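Local structure of tryptophanyl-tRNA synthetase (Cryptosporidium parvum Iowa II, 3HV0) at residues Phe26-Ile31 and Ser251-Phe256; Lys64-Tyr69 and Asp104-Pro109. The protein probably catalyses the ATP-dependent charging of tRNA(Trp) with L-tryptophan, which is bound in this C-terminal part of a class I aminoacyl-tRNA synthetase. One frame throughout, in Å; residues are numbered along the deposited sequence.

In the fold
Both contacts involve the mixed sheet of the chain and its flanking helices. Contact 1 (26-31 with 251-256) joins residues that flank the edge strand 29-30 to residues of strand 250-254, with strand 56-60 intervening. Contact 2 (64-69 with 104-109) joins two helices, 62-70 and 93-106, that lead into strands 76-81 and 110-114 of the parallel class I synthetase core. Along the chain, both segments of contact 2 fall between those of contact 1. The contact centres are 18 Å apart and the nearest atoms about 6 Å, without touching. Contact 1 thus brings the start of the modelled chain onto the sheet, whereas contact 2 packs helices that precede two neighbouring parallel strands.

Contact 1 of 2, residues Phe26-Ile31 and Ser251-Phe256; sequences FGCKLI and SIHSIF
Cys28 and Ile31 reach across to His253 and Ile252 in two separate touches, one sulfur-aromatic and one apolar. The thiol of Cys28 approaches the imidazole obliquely, 4.8 Å from the centre of the His253 ring and 70° off its normal. The nearest ring atoms are His253 CE1, 3.9 Å from Cys28 SG, and His253 ND1, 4.0 Å from it. With CG beside its own backbone N (chi1 -41°), His253 swings the imidazole toward the 26-31 segment, and its second torsion then sets which ring atoms point to the sulfur. On the same ring, NE2 has Ser251 OG in the ring plane at 2.9 Å, while the ring of His226 meets the imidazole with the planes inclined by about 35°. The second touch is between branched chains that cross at about a right angle, Ile31 CD1 lying 3.6 Å from Ile252 CD1 and 3.7 Å from Ile252 CG1. Phe51 of helix 49-52 contacts both isoleucines and extends this apolar patch. The main chains stay far apart, Cys28 CA and His253 CA being 9.2 Å from each other, because strand 56-60 runs between them; Ser58 touches both Cys28 and His253. The side chain of His253 lies about 9 Å from the bound tryptophan, and the contact as a whole spans strand 56-60 at the antiparallel margin of the mixed sheet, beside the parallel strands of the Rossmann-like class I core.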
loop_
_atom_site.group_PDB
_atom_site.type_symbol
_atom_site.label_atom_id
_atom_site.label_comp_id
_atom_site.label_asym_id
_atom_site.label_seq_id
_atom_site.Cartn_x
_atom_site.Cartn_y
_atom_site.Cartn_z
ATOM N N PHE A 26 -19.954 -2.348 21.912
ATOM C CA PHE A 26 -18.698 -2.422 21.169
ATOM C C PHE A 26 -17.695 -3.325 21.877
ATOM O O PHE A 26 -16.876 -3.958 21.228
ATOM C CB PHE A 26 -18.097 -1.021 20.987
ATOM C CG PHE A 26 -18.615 -0.273 19.777
ATOM C CD1 PHE A 26 -19.896 -0.504 19.271
ATOM C CD2 PHE A 26 -17.816 0.691 19.158
ATOM C CE1 PHE A 26 -20.357 0.196 18.163
ATOM C CE2 PHE A 26 -18.272 1.395 18.048
ATOM C CZ PHE A 26 -19.545 1.149 17.553
ATOM N N GLY A 27 -17.775 -3.383 23.203
ATOM C CA GLY A 27 -16.887 -4.213 24.010
ATOM C C GLY A 27 -15.888 -3.407 24.820
ATOM O O GLY A 27 -14.882 -3.947 25.273
ATOM N N CYS A 28 -16.166 -2.118 25.013
ATOM C CA CYS A 28 -15.280 -1.248 25.781
ATOM C C CYS A 28 -15.555 -1.390 27.264
ATOM O O CYS A 28 -16.519 -2.028 27.661
ATOM C CB CYS A 28 -15.444 0.215 25.357
ATOM S SG CYS A 28 -15.348 0.475 23.561
ATOM N N LYS A 29 -14.677 -0.811 28.070
ATOM C CA LYS A 29 -14.854 -0.727 29.514
ATOM C C LYS A 29 -14.765 0.743 29.912
ATOM O O LYS A 29 -14.002 1.496 29.326
ATOM C CB LYS A 29 -13.761 -1.526 30.236
ATOM C CG LYS A 29 -14.160 -2.937 30.631
ATOM C CD LYS A 29 -12.983 -3.914 30.563
ATOM C CE LYS A 29 -13.439 -5.370 30.795
ATOM N NZ LYS A 29 -12.692 -6.361 29.940
ATOM N N LEU A 30 -15.545 1.149 30.902
ATOM C CA LEU A 30 -15.392 2.475 31.469
ATOM C C LEU A 30 -14.194 2.515 32.414
ATOM O O LEU A 30 -13.887 1.547 33.107
ATOM C CB LEU A 30 -16.662 2.923 32.178
ATOM C CG LEU A 30 -17.592 3.798 31.341
ATOM C CD1 LEU A 30 -17.836 3.208 29.970
ATOM C CD2 LEU A 30 -18.900 4.030 32.083
ATOM N N ILE A 31 -13.525 3.660 32.425
ATOM C CA ILE A 31 -12.306 3.869 33.180
ATOM C C ILE A 31 -12.714 4.033 34.642
ATOM O O ILE A 31 -13.577 4.850 34.964
ATOM C CB ILE A 31 -11.536 5.107 32.635
ATOM C CG1 ILE A 31 -11.097 4.874 31.174
ATOM C CG2 ILE A 31 -10.316 5.404 33.468
ATOM C CD1 ILE A 31 -10.516 6.092 30.489
ATOM N N SER A 251 -6.046 0.594 24.112
ATOM C CA SER A 251 -6.515 1.900 23.763
ATOM C C SER A 251 -7.230 2.580 24.909
ATOM O O SER A 251 -7.719 1.924 25.797
ATOM C CB SER A 251 -7.408 1.840 22.507
ATOM O OG SER A 251 -8.291 0.748 22.541
ATOM N N ILE A 252 -7.233 3.907 24.873
ATOM C CA ILE A 252 -7.973 4.749 25.785
ATOM C C ILE A 252 -8.681 5.820 24.941
ATOM O O ILE A 252 -8.046 6.475 24.123
ATOM C CB ILE A 252 -7.034 5.358 26.860
ATOM C CG1 ILE A 252 -7.837 6.119 27.910
ATOM C CG2 ILE A 252 -5.974 6.234 26.237
ATOM C CD1 ILE A 252 -7.149 6.099 29.318
ATOM N N HIS A 253 -9.991 5.979 25.136
ATOM C CA HIS A 253 -10.847 6.625 24.154
ATOM C C HIS A 253 -11.497 7.879 24.686
ATOM O O HIS A 253 -12.008 7.868 25.797
ATOM C CB HIS A 253 -11.992 5.708 23.719
ATOM C CG HIS A 253 -11.606 4.279 23.514
ATOM N ND1 HIS A 253 -12.410 3.236 23.914
ATOM C CD2 HIS A 253 -10.509 3.719 22.954
ATOM C CE1 HIS A 253 -11.833 2.093 23.595
ATOM N NE2 HIS A 253 -10.678 2.357 23.009
ATOM N N SER A 254 -11.556 8.921 23.852
ATOM C CA SER A 254 -12.171 10.194 24.250
ATOM C C SER A 254 -13.497 10.512 23.562
ATOM O O SER A 254 -13.782 10.048 22.458
ATOM C CB SER A 254 -11.212 11.360 24.038
ATOM O OG SER A 254 -10.895 11.513 22.675
ATOM N N ILE A 255 -14.300 11.312 24.255
ATOM C CA ILE A 255 -15.560 11.806 23.737
ATOM C C ILE A 255 -15.254 13.085 22.960
ATOM O O ILE A 255 -14.397 13.873 23.373
ATOM C CB ILE A 255 -16.558 12.073 24.884
ATOM C CG1 ILE A 255 -17.980 12.178 24.340
ATOM C CG2 ILE A 255 -16.172 13.317 25.664
ATOM C CD1 ILE A 255 -18.601 10.830 23.999
ATOM N N PHE A 256 -15.941 13.285 21.833
ATOM C CA PHE A 256 -15.587 14.379 20.914
ATOM C C PHE A 256 -16.086 15.727 21.435
ATOM O O PHE A 256 -17.111 15.811 22.125
ATOM C CB PHE A 256 -16.015 14.083 19.450
ATOM C CG PHE A 256 -17.490 14.302 19.153
ATOM C CD1 PHE A 256 -17.935 15.499 18.571
ATOM C CD2 PHE A 256 -18.430 13.297 19.408
ATOM C CE1 PHE A 256 -19.297 15.707 18.277
ATOM C CE2 PHE A 256 -19.800 13.498 19.116
ATOM C CZ PHE A 256 -20.230 14.707 18.552
#

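Contact 2 of 2, residues Lys64-Tyr69 and Asp104-Pro109; sequences KILDVY and DTFKVP
One face of the Tyr69 ring receives the edge of Phe106, whose CD2 stands 3.6 Å above the tyrosine plane and over its centre. The rings form a T-shaped (edge-to-face) pair, with centroids 4.9 Å apart and planes at 79°. Tyr69 CD2 in turn lies at the edge of the phenylalanine ring, in its plane. Farther round that ring, Leu66 CD2 comes obliquely to Phe106 CZ at 4.0 Å, the leucine and phenylalanine side chains crossing at about a right angle. Tyr69 extends away from its own backbone N, CG being anti to it (chi1 -161°), and this carries the phenol across to the end of the other helix. There its OH is 3.2 Å from Phe106 O, in the last turn before Lys107 leaves helical geometry with positive phi. The contact thus joins helix 62-70 to the C-terminal end of helix 93-106, just ahead of strand 110-114 in the parallel part of the Rossmann-like class I synthetase core. Phe75, from the loop leading to strand 76-81, makes another edge-to-face pair with Phe106 and also touches Ile65 and Val108. From helix 33-43, Met39 packs against Phe106 and Thr105. The hydroxyl of Thr105 turns to other partners: its OG1 is hydrogen-bonded with Tyr101 O one turn back, and also with the side-chain amide of Gln45.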
loop_
_atom_site.group_PDB
_atom_site.type_symbol
_atom_site.label_atom_id
_atom_site.label_comp_id
_atom_site.label_asym_id
_atom_site.label_seq_id
_atom_site.Cartn_x
_atom_site.Cartn_y
_atom_site.Cartn_z
ATOM N N LYS A 64 -3.642 -3.533 31.157
ATOM C CA LYS A 64 -2.414 -4.209 30.720
ATOM C C LYS A 64 -1.211 -3.260 30.698
ATOM O O LYS A 64 -0.119 -3.655 31.088
ATOM C CB LYS A 64 -2.596 -4.850 29.334
ATOM N N ILE A 65 -1.415 -2.014 30.265
ATOM C CA ILE A 65 -0.322 -1.024 30.232
ATOM C C ILE A 65 0.243 -0.728 31.635
ATOM O O ILE A 65 1.465 -0.640 31.837
ATOM C CB ILE A 65 -0.768 0.301 29.599
ATOM C CG1 ILE A 65 -0.877 0.160 28.071
ATOM C CG2 ILE A 65 0.213 1.420 29.937
ATOM C CD1 ILE A 65 -1.902 -0.819 27.641
ATOM N N LEU A 66 -0.654 -0.574 32.603
ATOM C CA LEU A 66 -0.254 -0.303 33.962
ATOM C C LEU A 66 0.437 -1.536 34.543
ATOM O O LEU A 66 1.366 -1.401 35.343
ATOM C CB LEU A 66 -1.471 0.088 34.813
ATOM C CG LEU A 66 -2.271 1.318 34.357
ATOM C CD1 LEU A 66 -3.541 1.487 35.181
ATOM C CD2 LEU A 66 -1.402 2.560 34.461
ATOM N N ASP A 67 -0.018 -2.731 34.144
ATOM C CA ASP A 67 0.622 -3.986 34.571
ATOM C C ASP A 67 2.073 -3.958 34.116
ATOM O O ASP A 67 2.997 -4.218 34.903
ATOM C CB ASP A 67 -0.078 -5.228 33.975
ATOM C CG ASP A 67 -1.360 -5.623 34.722
ATOM O OD1 ASP A 67 -1.557 -5.242 35.902
ATOM O OD2 ASP A 67 -2.181 -6.346 34.123
ATOM N N VAL A 68 2.248 -3.635 32.839
ATOM C CA VAL A 68 3.560 -3.556 32.199
ATOM C C VAL A 68 4.440 -2.496 32.837
ATOM O O VAL A 68 5.604 -2.744 33.116
ATOM C CB VAL A 68 3.416 -3.288 30.665
ATOM C CG1 VAL A 68 4.599 -2.515 30.117
ATOM C CG2 VAL A 68 3.243 -4.601 29.937
ATOM N N TYR A 69 3.880 -1.315 33.072
ATOM C CA TYR A 69 4.648 -0.228 33.673
ATOM C C TYR A 69 4.962 -0.547 35.146
ATOM O O TYR A 69 6.008 -0.154 35.664
ATOM C CB TYR A 69 3.912 1.099 33.538
ATOM C CG TYR A 69 4.810 2.304 33.715
ATOM C CD1 TYR A 69 5.653 2.720 32.692
ATOM C CD2 TYR A 69 4.813 3.036 34.902
ATOM C CE1 TYR A 69 6.476 3.839 32.845
ATOM C CE2 TYR A 69 5.636 4.149 35.070
ATOM C CZ TYR A 69 6.462 4.543 34.045
ATOM O OH TYR A 69 7.274 5.642 34.217
ATOM N N ASP A 104 4.557 12.660 29.250
ATOM C CA ASP A 104 5.247 13.280 30.369
ATOM C C ASP A 104 5.168 12.393 31.604
ATOM O O ASP A 104 6.078 12.388 32.427
ATOM C CB ASP A 104 4.614 14.633 30.710
ATOM C CG ASP A 104 4.705 15.628 29.585
ATOM O OD1 ASP A 104 5.478 15.416 28.621
ATOM O OD2 ASP A 104 3.986 16.642 29.667
ATOM N N THR A 105 4.057 11.674 31.742
ATOM C CA THR A 105 3.778 10.918 32.956
ATOM C C THR A 105 4.498 9.590 32.917
ATOM O O THR A 105 5.123 9.214 33.891
ATOM C CB THR A 105 2.276 10.687 33.141
ATOM O OG1 THR A 105 1.635 11.944 33.401
ATOM C CG2 THR A 105 2.010 9.767 34.312
ATOM N N PHE A 106 4.429 8.892 31.777
ATOM C CA PHE A 106 5.084 7.577 31.640
ATOM C C PHE A 106 6.507 7.656 31.091
ATOM O O PHE A 106 7.279 6.712 31.253
ATOM C CB PHE A 106 4.233 6.634 30.785
ATOM C CG PHE A 106 2.958 6.222 31.447
ATOM C CD1 PHE A 106 1.741 6.698 30.998
ATOM C CD2 PHE A 106 2.981 5.385 32.549
ATOM C CE1 PHE A 106 0.562 6.329 31.613
ATOM C CE2 PHE A 106 1.796 5.013 33.182
ATOM C CZ PHE A 106 0.585 5.494 32.714
ATOM N N LYS A 107 6.838 8.773 30.444
ATOM C CA LYS A 107 8.163 8.992 29.856
ATOM C C LYS A 107 8.437 7.948 28.755
ATOM O O LYS A 107 9.508 7.360 28.688
ATOM C CB LYS A 107 9.235 8.950 30.951
ATOM C CG LYS A 107 10.272 10.075 30.873
ATOM C CD LYS A 107 11.745 9.577 30.927
ATOM C CE LYS A 107 12.409 9.720 32.321
ATOM N NZ LYS A 107 12.425 8.453 33.108
ATOM N N VAL A 108 7.460 7.709 27.888
ATOM C CA VAL A 108 7.601 6.647 26.905
ATOM C C VAL A 108 7.698 7.228 25.515
ATOM O O VAL A 108 7.363 8.381 25.329
ATOM C CB VAL A 108 6.432 5.669 26.977
ATOM C CG1 VAL A 108 6.468 4.910 28.331
ATOM C CG2 VAL A 108 5.090 6.399 26.719
ATOM N N PRO A 109 8.194 6.442 24.543
ATOM C CA PRO A 109 8.229 6.890 23.144
ATOM C C PRO A 109 6.857 7.063 22.597
ATOM O O PRO A 109 5.955 6.376 23.059
ATOM C CB PRO A 109 8.924 5.741 22.403
ATOM C CG PRO A 109 9.710 5.042 23.425
ATOM C CD PRO A 109 8.959 5.197 24.730
#